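Local coordinates for protein aminoglycoside 3'-phosphotransferase AphA1-IAB (PDB 4GKH) that phosphorylates kanamycin and related aminoglycosides at the 3'-hydroxyl, giving resistance to these antibiotics, at residues S155-G160 and W174-V179. Numbering follows the deposited sequence.
Sequences SRMNNG and WPVEQV. With NA (sodium ion), chain O.
With CG trans to the backbone N (chi1 176°) and SE trans to CA, the selenomethionine Met157 reaches straight out from the last turn of helix 146-158 towards the first turn of helix 176-184, and only at chi3 (55°) does its chain bend to place CE. Val176 meets it with both methyls: its chi1 of 58° puts CG2 trans to the backbone N, where it comes within 3.8 Å of CG of Met157 and 3.9 Å of SE. The second methyl, CG1 of Val176, lies slightly farther off, 4.1 Å from CG of Met157. SE of Met157 also passes 4.2 Å from O of Val176 and 4.3 Å from CA of Glu177, a loose approach to the backbone of the first turn. The interaction is thus apolar and small, burying 118 Å² in all. Trp180, one turn further along helix 176-184, also touches Met157, while Phe271 near the C-terminus packs on Val176. Just past Met157, Gly160 ends its helix with positive phi, and its O binds a sodium ion at 2.6 Å, which a water also ligates. The contact joins the Schellman-capped C-terminal end of one helix to the N-terminal turn of the next, with Pro175 at the N-cap position, at the surface of the helical, aminoglycoside-binding part of a protein-kinase-like fold.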
# COMPACT_ATOMS: atom_id res chain seq x y z
N SER A 155 -8.58 -5.42 16.87
CA SER A 155 -9.09 -6.73 16.50
C SER A 155 -8.01 -7.68 16.00
O SER A 155 -8.00 -8.85 16.38
CB SER A 155 -10.19 -6.60 15.45
OG SER A 155 -11.35 -6.06 16.07
N ARG A 156 -7.11 -7.19 15.16
CA ARG A 156 -5.97 -7.99 14.71
C ARG A 156 -5.10 -8.43 15.88
O ARG A 156 -4.67 -9.58 15.93
CB ARG A 156 -5.16 -7.24 13.65
CG ARG A 156 -5.86 -7.24 12.29
CD ARG A 156 -5.06 -6.58 11.21
NE ARG A 156 -3.66 -6.97 11.24
CZ ARG A 156 -3.16 -8.06 10.67
NH1 ARG A 156 -1.86 -8.31 10.73
NH2 ARG A 156 -3.97 -8.91 10.03
N MSE A 157 -4.86 -7.53 16.83
CA MSE A 157 -4.09 -7.87 18.02
C MSE A 157 -4.81 -8.94 18.81
O MSE A 157 -4.20 -9.92 19.25
CB MSE A 157 -3.89 -6.64 18.91
CG MSE A 157 -3.17 -6.96 20.22
SE MSE A 157 -2.78 -5.38 21.33
CE MSE A 157 -4.60 -4.66 21.44
N ASN A 158 -6.11 -8.76 19.00
CA ASN A 158 -6.91 -9.67 19.81
C ASN A 158 -7.05 -11.04 19.17
O ASN A 158 -7.18 -12.06 19.87
CB ASN A 158 -8.29 -9.06 20.08
CG ASN A 158 -8.25 -7.94 21.10
OD1 ASN A 158 -7.23 -7.69 21.72
ND2 ASN A 158 -9.39 -7.26 21.29
N ASN A 159 -7.06 -11.07 17.85
CA ASN A 159 -7.16 -12.31 17.10
C ASN A 159 -5.81 -13.01 16.94
O ASN A 159 -5.74 -14.11 16.40
CB ASN A 159 -7.82 -12.04 15.73
CG ASN A 159 -9.33 -11.90 15.86
OD1 ASN A 159 -9.94 -12.61 16.66
ND2 ASN A 159 -9.92 -10.94 15.13
N GLY A 160 -4.75 -12.36 17.41
CA GLY A 160 -3.43 -12.95 17.39
C GLY A 160 -2.73 -12.82 16.05
O GLY A 160 -1.80 -13.57 15.76
N TRP A 174 9.42 -5.57 21.65
CA TRP A 174 8.27 -5.06 22.39
C TRP A 174 7.11 -6.05 22.30
O TRP A 174 6.77 -6.52 21.21
CB TRP A 174 7.81 -3.71 21.81
CG TRP A 174 8.68 -2.54 22.19
CD1 TRP A 174 10.03 -2.55 22.41
CD2 TRP A 174 8.25 -1.19 22.39
NE1 TRP A 174 10.46 -1.29 22.75
CE2 TRP A 174 9.39 -0.44 22.74
CE3 TRP A 174 7.01 -0.55 22.32
CZ2 TRP A 174 9.32 0.93 23.01
CZ3 TRP A 174 6.95 0.81 22.59
CH2 TRP A 174 8.10 1.53 22.93
N PRO A 175 6.45 -6.34 23.44
CA PRO A 175 5.18 -7.06 23.34
C PRO A 175 4.18 -6.22 22.56
O PRO A 175 4.19 -5.00 22.71
CB PRO A 175 4.73 -7.17 24.79
CG PRO A 175 6.01 -7.06 25.60
CD PRO A 175 6.86 -6.09 24.83
N VAL A 176 3.34 -6.85 21.74
CA VAL A 176 2.34 -6.11 20.97
C VAL A 176 1.49 -5.20 21.88
O VAL A 176 1.17 -4.08 21.51
CB VAL A 176 1.44 -7.04 20.11
CG1 VAL A 176 0.74 -8.07 20.99
CG2 VAL A 176 0.44 -6.24 19.29
N GLU A 177 1.19 -5.69 23.08
CA GLU A 177 0.44 -4.92 24.07
C GLU A 177 1.12 -3.61 24.44
O GLU A 177 0.46 -2.60 24.65
CB GLU A 177 0.18 -5.75 25.33
CG GLU A 177 -0.69 -6.99 25.09
CD GLU A 177 0.09 -8.19 24.57
OE1 GLU A 177 1.35 -8.11 24.51
OE2 GLU A 177 -0.55 -9.21 24.23
N GLN A 178 2.45 -3.62 24.54
CA GLN A 178 3.20 -2.40 24.81
C GLN A 178 3.17 -1.40 23.64
O GLN A 178 3.06 -0.19 23.85
CB GLN A 178 4.64 -2.71 25.20
CG GLN A 178 5.38 -1.52 25.75
CD GLN A 178 6.85 -1.77 25.92
OE1 GLN A 178 7.30 -2.92 25.88
NE2 GLN A 178 7.62 -0.71 26.11
N VAL A 179 3.28 -1.90 22.41
CA VAL A 179 3.09 -1.05 21.24
C VAL A 179 1.70 -0.39 21.28
O VAL A 179 1.58 0.83 21.09
CB VAL A 179 3.32 -1.83 19.93
CG1 VAL A 179 3.14 -0.93 18.70
CG2 VAL A 179 4.72 -2.46 19.94
NA NA O . 0.28 -14.35 17.07
O HOH W 1 0.71 -11.87 17.52